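Local coordinates for vacuolar aminopeptidase 1 (Saccharomyces cerevisiae, PDB 5JGF), which removes N-terminal amino acids, preferably neutral or hydrophobic ones, from peptides in the yeast vacuole as a zinc-dependent homododecamer of the M18 family, at residues H6-I11 against V449-K454; K77-E82 against H332-N337; K207-G212 against E232-D237. All blocks are in the same frame, centred on the assembly; numbering follows the deposited sequence.

Interaction 1. Residues H6-I11 against V449-K454; sequences HNYEDI and VGLGVK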
# COMPACT_ATOMS: atom_id res chain seq x y z
N HIS D 6 -24.34 -31.05 -47.73
CA HIS D 6 -25.72 -30.51 -47.89
C HIS D 6 -26.56 -30.81 -46.65
O HIS D 6 -27.29 -29.95 -46.16
CB HIS D 6 -26.39 -31.10 -49.13
N ASN D 7 -26.45 -32.04 -46.16
CA ASN D 7 -27.20 -32.46 -44.98
C ASN D 7 -26.73 -31.67 -43.76
O ASN D 7 -27.54 -31.26 -42.93
CB ASN D 7 -27.01 -33.95 -44.73
N TYR D 8 -25.42 -31.46 -43.66
CA TYR D 8 -24.87 -30.70 -42.53
C TYR D 8 -25.28 -29.24 -42.60
O TYR D 8 -25.54 -28.61 -41.57
CB TYR D 8 -23.34 -30.81 -42.51
CG TYR D 8 -22.82 -32.17 -42.11
CD1 TYR D 8 -22.72 -33.22 -43.03
CD2 TYR D 8 -22.45 -32.43 -40.79
CE1 TYR D 8 -22.28 -34.49 -42.64
CE2 TYR D 8 -22.02 -33.69 -40.39
CZ TYR D 8 -21.94 -34.71 -41.31
OH TYR D 8 -21.52 -35.96 -40.90
N GLU D 9 -25.32 -28.69 -43.80
CA GLU D 9 -25.73 -27.30 -43.99
C GLU D 9 -27.20 -27.12 -43.62
O GLU D 9 -27.57 -26.15 -42.97
CB GLU D 9 -25.50 -26.88 -45.44
CG GLU D 9 -24.06 -26.56 -45.77
CD GLU D 9 -23.78 -26.65 -47.27
OE1 GLU D 9 -24.75 -26.55 -48.05
OE2 GLU D 9 -22.61 -26.84 -47.68
N ASP D 10 -28.03 -28.06 -44.06
CA ASP D 10 -29.45 -28.01 -43.78
C ASP D 10 -29.74 -28.11 -42.28
O ASP D 10 -30.53 -27.35 -41.73
CB ASP D 10 -30.19 -29.13 -44.52
CG ASP D 10 -30.22 -28.91 -46.03
OD1 ASP D 10 -30.00 -27.76 -46.47
OD2 ASP D 10 -30.47 -29.88 -46.77
N ILE D 11 -29.09 -29.06 -41.61
CA ILE D 11 -29.32 -29.21 -40.18
C ILE D 11 -28.79 -27.99 -39.42
O ILE D 11 -29.36 -27.59 -38.40
CB ILE D 11 -28.68 -30.51 -39.63
CG1 ILE D 11 -29.23 -30.81 -38.24
CG2 ILE D 11 -27.17 -30.39 -39.59
CD1 ILE D 11 -30.73 -30.98 -38.20
N VAL D 449 -23.20 -29.22 -35.53
CA VAL D 449 -24.55 -29.65 -35.18
C VAL D 449 -24.74 -31.03 -35.82
O VAL D 449 -25.16 -31.99 -35.16
CB VAL D 449 -25.62 -28.69 -35.74
CG1 VAL D 449 -27.02 -29.26 -35.49
CG2 VAL D 449 -25.49 -27.32 -35.08
N GLY D 450 -24.40 -31.13 -37.10
CA GLY D 450 -24.53 -32.39 -37.82
C GLY D 450 -23.65 -33.50 -37.27
O GLY D 450 -24.08 -34.65 -37.15
N LEU D 451 -22.41 -33.17 -36.93
CA LEU D 451 -21.50 -34.17 -36.39
C LEU D 451 -22.02 -34.66 -35.03
O LEU D 451 -21.84 -35.82 -34.67
CB LEU D 451 -20.09 -33.59 -36.26
CG LEU D 451 -19.39 -33.29 -37.59
CD1 LEU D 451 -18.11 -32.51 -37.34
CD2 LEU D 451 -19.09 -34.59 -38.33
N GLY D 452 -22.66 -33.76 -34.30
CA GLY D 452 -23.22 -34.11 -33.00
C GLY D 452 -24.36 -35.09 -33.17
O GLY D 452 -24.41 -36.13 -32.51
N VAL D 453 -25.29 -34.76 -34.06
CA VAL D 453 -26.43 -35.63 -34.33
C VAL D 453 -25.93 -37.01 -34.75
O VAL D 453 -26.43 -38.03 -34.28
CB VAL D 453 -27.31 -35.06 -35.47
CG1 VAL D 453 -28.38 -36.08 -35.86
CG2 VAL D 453 -27.97 -33.76 -35.02
N LYS D 454 -24.94 -37.02 -35.63
CA LYS D 454 -24.38 -38.27 -36.13
C LYS D 454 -23.83 -39.12 -34.99
O LYS D 454 -24.09 -40.32 -34.92
CB LYS D 454 -23.28 -37.98 -37.15
CG LYS D 454 -22.68 -39.22 -37.80
CD LYS D 454 -21.76 -38.84 -38.95
CE LYS D 454 -20.34 -39.37 -38.75
NZ LYS D 454 -20.29 -40.85 -38.66
O HOH W 1 -24.14 -28.98 -39.16
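Tyr8 packs on Gly450, a position without a side chain in helix 448-468: their CA atoms are 5.0 Å apart, and the short helical segments 7-11 and 449-454 pass at 9.0 Å between axes, at 102°. The CD2-CE2 side of the tyrosine ring lies against the bare backbone of Gly450, with CD2 3.6 Å from Gly450 CA, and Leu451 N stands at the ring edge, near its plane. Leu451 crosses the ring at about a right angle, its CD2 3.7 Å from Tyr8 CE2. Farther out, Tyr8 OH touches the aliphatic part of Lys454, at CD. One turn along, Ile11 places CG2 over Gly450 CA at 3.8 Å; with CG1 opposite the backbone N (chi1 -166°), that branch meets Val449 CG1. The polar link is a water that donates to Tyr8 O (2.8 Å) and accepts from Gly450 N (3.0 Å), bridging the two backbones beside this apolar patch.

Lys454 bends at chi3 and chi4, carrying NZ away from the tyrosine to a salt bridge with Asp398, and Lys447 makes a cation-pi contact with the Tyr8 ring. Helix 261-278 packs against both partners: Phe268 meets Ile11, Leu265 meets Val449, and Ala269 and Ile272 meet Val453. The start of helix 7-21 is thus laid across the start of the C-terminal helix 448-468, with helix 261-278 as their common neighbour.

Interaction 2. Residues K77-E82 against H332-N337; sequences KNWRAE and HTVWAN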
# COMPACT_ATOMS: atom_id res chain seq x y z
N LYS D 77 -40.75 -53.75 -26.28
CA LYS D 77 -41.59 -54.81 -25.74
C LYS D 77 -40.75 -55.90 -25.09
O LYS D 77 -41.17 -56.52 -24.11
CB LYS D 77 -42.44 -55.42 -26.85
CG LYS D 77 -43.26 -56.63 -26.42
CD LYS D 77 -44.04 -57.20 -27.60
CE LYS D 77 -44.77 -58.48 -27.20
NZ LYS D 77 -45.44 -59.11 -28.38
N ASN D 78 -39.56 -56.13 -25.63
CA ASN D 78 -38.68 -57.17 -25.11
C ASN D 78 -37.60 -56.69 -24.16
O ASN D 78 -36.65 -57.41 -23.86
CB ASN D 78 -38.04 -57.93 -26.28
CG ASN D 78 -39.07 -58.56 -27.19
OD1 ASN D 78 -40.00 -59.20 -26.71
ND2 ASN D 78 -38.90 -58.40 -28.50
N TRP D 79 -37.75 -55.46 -23.67
CA TRP D 79 -36.76 -54.92 -22.74
C TRP D 79 -36.79 -55.66 -21.41
O TRP D 79 -37.84 -56.11 -20.95
CB TRP D 79 -37.03 -53.43 -22.48
CG TRP D 79 -36.09 -52.83 -21.47
CD1 TRP D 79 -34.77 -52.51 -21.65
CD2 TRP D 79 -36.38 -52.53 -20.09
NE1 TRP D 79 -34.23 -52.02 -20.49
CE2 TRP D 79 -35.19 -52.03 -19.51
CE3 TRP D 79 -37.53 -52.64 -19.30
CZ2 TRP D 79 -35.12 -51.63 -18.17
CZ3 TRP D 79 -37.46 -52.25 -17.96
CH2 TRP D 79 -36.26 -51.75 -17.41
N ARG D 80 -35.62 -55.79 -20.79
CA ARG D 80 -35.49 -56.42 -19.48
C ARG D 80 -34.42 -55.65 -18.73
O ARG D 80 -33.55 -55.03 -19.34
CB ARG D 80 -35.13 -57.91 -19.61
CG ARG D 80 -33.86 -58.20 -20.39
CD ARG D 80 -33.82 -59.67 -20.80
NE ARG D 80 -32.67 -59.99 -21.63
CZ ARG D 80 -31.46 -60.29 -21.17
NH1 ARG D 80 -31.24 -60.33 -19.86
NH2 ARG D 80 -30.47 -60.56 -22.01
N ALA D 81 -34.50 -55.67 -17.40
CA ALA D 81 -33.57 -54.96 -16.53
C ALA D 81 -32.10 -55.03 -16.92
O ALA D 81 -31.40 -54.02 -16.91
CB ALA D 81 -33.74 -55.44 -15.10
N GLU D 82 -31.63 -56.22 -17.26
CA GLU D 82 -30.24 -56.42 -17.63
C GLU D 82 -29.80 -55.63 -18.86
O GLU D 82 -28.60 -55.42 -19.08
CB GLU D 82 -29.96 -57.91 -17.83
CG GLU D 82 -30.20 -58.75 -16.57
CD GLU D 82 -31.68 -58.99 -16.27
OE1 GLU D 82 -31.98 -59.41 -15.12
OE2 GLU D 82 -32.55 -58.80 -17.15
N HIS D 332 -31.84 -51.46 -9.48
CA HIS D 332 -30.41 -51.42 -9.23
C HIS D 332 -29.71 -52.15 -10.37
O HIS D 332 -28.65 -51.74 -10.83
CB HIS D 332 -30.08 -52.06 -7.89
CG HIS D 332 -30.60 -51.30 -6.72
ND1 HIS D 332 -30.13 -50.04 -6.38
CD2 HIS D 332 -31.58 -51.58 -5.83
CE1 HIS D 332 -30.80 -49.60 -5.33
NE2 HIS D 332 -31.68 -50.51 -4.97
N THR D 333 -30.32 -53.24 -10.83
CA THR D 333 -29.76 -54.00 -11.94
C THR D 333 -29.87 -53.17 -13.21
O THR D 333 -28.96 -53.18 -14.04
CB THR D 333 -30.51 -55.33 -12.13
OG1 THR D 333 -30.21 -56.20 -11.02
CG2 THR D 333 -30.08 -56.01 -13.42
N VAL D 334 -30.98 -52.45 -13.35
CA VAL D 334 -31.20 -51.60 -14.52
C VAL D 334 -30.08 -50.57 -14.67
O VAL D 334 -29.43 -50.49 -15.71
CB VAL D 334 -32.55 -50.86 -14.42
CG1 VAL D 334 -32.67 -49.83 -15.55
CG2 VAL D 334 -33.70 -51.85 -14.47
N TRP D 335 -29.86 -49.78 -13.63
CA TRP D 335 -28.84 -48.75 -13.68
C TRP D 335 -27.42 -49.30 -13.76
O TRP D 335 -26.56 -48.70 -14.41
CB TRP D 335 -29.00 -47.80 -12.49
CG TRP D 335 -30.24 -46.96 -12.62
CD1 TRP D 335 -31.32 -46.94 -11.78
CD2 TRP D 335 -30.56 -46.07 -13.70
NE1 TRP D 335 -32.28 -46.08 -12.26
CE2 TRP D 335 -31.84 -45.53 -13.44
CE3 TRP D 335 -29.88 -45.66 -14.86
CZ2 TRP D 335 -32.46 -44.62 -14.30
CZ3 TRP D 335 -30.49 -44.75 -15.71
CH2 TRP D 335 -31.77 -44.24 -15.42
N ALA D 336 -27.17 -50.44 -13.12
CA ALA D 336 -25.84 -51.03 -13.16
C ALA D 336 -25.48 -51.37 -14.60
O ALA D 336 -24.30 -51.39 -14.97
CB ALA D 336 -25.78 -52.28 -12.29
N ASN D 337 -26.49 -51.62 -15.42
CA ASN D 337 -26.29 -51.97 -16.83
C ASN D 337 -26.55 -50.82 -17.79
O ASN D 337 -26.62 -51.03 -19.00
CB ASN D 337 -27.19 -53.15 -17.21
CG ASN D 337 -26.71 -54.47 -16.63
OD1 ASN D 337 -25.70 -55.02 -17.08
ND2 ASN D 337 -27.42 -54.97 -15.62
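Trp79 reaches Val334 because its CG stands anti to the backbone N (chi1 177°), which carries the six-membered end of the indole to the helix. There the two side chains cross at about a right angle, with Trp79 CH2 3.9 Å from Val334 CG2 and CZ2 touching both valine methyls. Val334, with CG1 trans to its own N, directs CG2 at Ala81 as well, 3.6 Å from Ala81 CB. The short side chain of Ala81 lets the helix come close to the loop backbone: Val334 CA offers a CA-H...O contact to Ala81 O, 3.4 Å away and nearly straight (165° at the hydrogen), and Thr333 CG2 sits beside Ala81 CB and Glu82 CG.

At the helix end, Asn337 lays CB and CG against Glu82 O, CG at 3.2 Å, a contact without a hydrogen bond. Its amide instead turns back on its own helix, ND2 donating to Thr333 O at 2.8 Å with the donor tilted 31° from the carbonyl plane, and it gives another bond to Lys47 O of a neighbouring subunit. Thr333 OG1 is engaged by Asp330, and Trp79 NE1 by Gly84 O, so hydroxyl and indole N-H are both satisfied outside this apolar junction. Phe289 meets the indole edge-to-face.

Here the loop between strands 69-76 and 86-91 of the large mixed sheet packs against the short helix 331-336 that precedes strand 339-347, a junction of connecting segments in an alpha/beta domain, beside a subunit interface of the dodecamer.

Interaction 3. Residues K207-G212 against E232-D237; sequences KSPLFG and ELIQMD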
# COMPACT_ATOMS: atom_id res chain seq x y z
N LYS D 207 -58.53 -4.75 -13.07
CA LYS D 207 -59.02 -5.96 -12.43
C LYS D 207 -57.95 -7.05 -12.41
O LYS D 207 -58.06 -8.02 -11.66
CB LYS D 207 -60.27 -6.47 -13.15
CG LYS D 207 -61.46 -5.54 -13.05
CD LYS D 207 -62.68 -6.12 -13.76
CE LYS D 207 -63.88 -5.20 -13.61
NZ LYS D 207 -65.06 -5.74 -14.35
N SER D 208 -56.92 -6.89 -13.23
CA SER D 208 -55.85 -7.87 -13.30
C SER D 208 -55.01 -7.89 -12.03
O SER D 208 -54.67 -6.85 -11.49
CB SER D 208 -54.93 -7.59 -14.49
OG SER D 208 -53.79 -8.43 -14.46
N PRO D 209 -54.69 -9.09 -11.53
CA PRO D 209 -53.88 -9.19 -10.32
C PRO D 209 -52.50 -8.59 -10.58
O PRO D 209 -51.74 -8.32 -9.65
CB PRO D 209 -53.80 -10.70 -10.08
CG PRO D 209 -55.12 -11.18 -10.61
CD PRO D 209 -55.25 -10.40 -11.90
N LEU D 210 -52.18 -8.37 -11.85
CA LEU D 210 -50.89 -7.81 -12.23
C LEU D 210 -50.90 -6.30 -12.42
O LEU D 210 -49.84 -5.70 -12.62
CB LEU D 210 -50.38 -8.47 -13.51
CG LEU D 210 -50.00 -9.95 -13.38
CD1 LEU D 210 -49.44 -10.45 -14.70
CD2 LEU D 210 -48.98 -10.12 -12.27
N PHE D 211 -52.07 -5.67 -12.36
CA PHE D 211 -52.09 -4.22 -12.53
C PHE D 211 -51.25 -3.58 -11.44
O PHE D 211 -51.39 -3.89 -10.26
CB PHE D 211 -53.52 -3.68 -12.47
CG PHE D 211 -53.59 -2.18 -12.58
CD1 PHE D 211 -53.64 -1.39 -11.44
CD2 PHE D 211 -53.53 -1.56 -13.82
CE1 PHE D 211 -53.63 0.00 -11.53
CE2 PHE D 211 -53.51 -0.17 -13.93
CZ PHE D 211 -53.57 0.61 -12.78
N GLY D 212 -50.36 -2.67 -11.85
CA GLY D 212 -49.51 -2.01 -10.89
C GLY D 212 -48.17 -2.71 -10.71
O GLY D 212 -47.19 -2.08 -10.32
N GLU D 232 -57.41 -10.57 -17.60
CA GLU D 232 -57.26 -12.01 -17.48
C GLU D 232 -55.85 -12.47 -17.08
O GLU D 232 -55.66 -13.62 -16.72
CB GLU D 232 -57.68 -12.67 -18.80
CG GLU D 232 -59.08 -12.26 -19.23
CD GLU D 232 -59.51 -12.89 -20.54
OE1 GLU D 232 -58.78 -12.76 -21.54
OE2 GLU D 232 -60.60 -13.52 -20.57
N LEU D 233 -54.88 -11.56 -17.15
CA LEU D 233 -53.51 -11.91 -16.78
C LEU D 233 -53.37 -12.06 -15.26
O LEU D 233 -53.75 -11.16 -14.51
CB LEU D 233 -52.54 -10.83 -17.27
CG LEU D 233 -52.48 -10.55 -18.78
CD1 LEU D 233 -51.51 -9.40 -19.03
CD2 LEU D 233 -52.05 -11.79 -19.54
N ILE D 234 -52.82 -13.19 -14.82
CA ILE D 234 -52.63 -13.45 -13.39
C ILE D 234 -51.17 -13.48 -12.95
O ILE D 234 -50.85 -13.08 -11.83
CB ILE D 234 -53.31 -14.77 -12.96
CG1 ILE D 234 -54.77 -14.49 -12.59
CG2 ILE D 234 -52.60 -15.39 -11.77
CD1 ILE D 234 -55.73 -14.96 -13.61
N GLN D 235 -50.29 -13.99 -13.81
CA GLN D 235 -48.86 -14.06 -13.52
C GLN D 235 -48.07 -14.29 -14.79
O GLN D 235 -48.63 -14.61 -15.84
CB GLN D 235 -48.55 -15.20 -12.54
CG GLN D 235 -48.34 -14.75 -11.09
CD GLN D 235 -47.36 -13.60 -10.97
OE1 GLN D 235 -46.45 -13.45 -11.79
NE2 GLN D 235 -47.52 -12.79 -9.93
N MET D 236 -46.75 -14.11 -14.71
CA MET D 236 -45.90 -14.32 -15.87
C MET D 236 -44.45 -14.56 -15.50
O MET D 236 -43.97 -14.13 -14.45
CB MET D 236 -46.01 -13.13 -16.83
CG MET D 236 -45.93 -11.78 -16.18
SD MET D 236 -46.20 -10.43 -17.36
CE MET D 236 -44.78 -9.44 -17.00
N ASP D 237 -43.76 -15.28 -16.38
CA ASP D 237 -42.35 -15.62 -16.22
C ASP D 237 -41.75 -15.29 -17.58
O ASP D 237 -41.76 -16.12 -18.49
CB ASP D 237 -42.20 -17.12 -15.92
CG ASP D 237 -40.76 -17.55 -15.71
OD1 ASP D 237 -39.85 -16.71 -15.88
OD2 ASP D 237 -40.53 -18.73 -15.38
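Leu210 and Ser208 carry a contact in which a turn is fastened to the start of a strand by one polar bond and close apolar packing. The tight part is centred on Leu210, whose chi1 of -67° sets CG anti to the carbonyl carbon and lays the isobutyl group along the strand backbone. CD2 approaches Ile234 O at 3.5 Å and also Gln235 NE2, whose side chain it crosses at about a right angle; CD1 lies over Gln235 N at 3.7 Å, with Leu233 CB and Met236 CG each 4.0 Å from it. Beside it, Ser208 OG donates to Leu233 O across 2.7 Å, tilted 24° from the carbonyl plane. With OG opposite its own backbone N (chi1 172°), the same hydroxyl can also accept from Leu210 N, which fits an ST turn, although the position of that nitrogen is less certain. Phe211 N closes the type I turn 208-211 on Ser208 O. Pro209 belongs to the same close-packed part: its CD lies 3.1 Å from Leu233 O, CG meets Ile234 CG1 obliquely at 3.9 Å, and Arg394 of a neighbouring subunit packs on the ring. Gln235 folds its OE1 back to Met236 N, which leaves NE2 for Glu390 of that subunit.

The solvent side is at the two ends of the turn segment, where Lys207 and Gly212 are exposed.

Ile234 and Gln235 both face Leu139, a classic beta bulge at the start of strand 233-242 next to strand 132-140 in the six-stranded antiparallel sheet. Leu219 of helix 216-226 packs against both Leu210 and Leu233, placing the turn where that helix meets the sheet.

In the fold
Taken together, the three contacts show chemistry following location. Interaction 1 lies at the surface and joins two helices near the chain termini, enclosing the other two in sequence; water mediates its polar link. Interactions 2 and 3 are largely buried, tie loops to a helix and to a strand respectively, and each adjoins another subunit. Interaction 2 relies on apolar packing and a CA-H...O contact, whereas interaction 3 adds a direct side-chain to backbone hydrogen bond. They share no helix or strand: interaction 2 borders the mixed sheet, interaction 3 the six-stranded antiparallel one, with centres 48 Å apart. Interactions 1 and 3 fall on opposite sides of the chain's centre, and all three lie away from the zinc site.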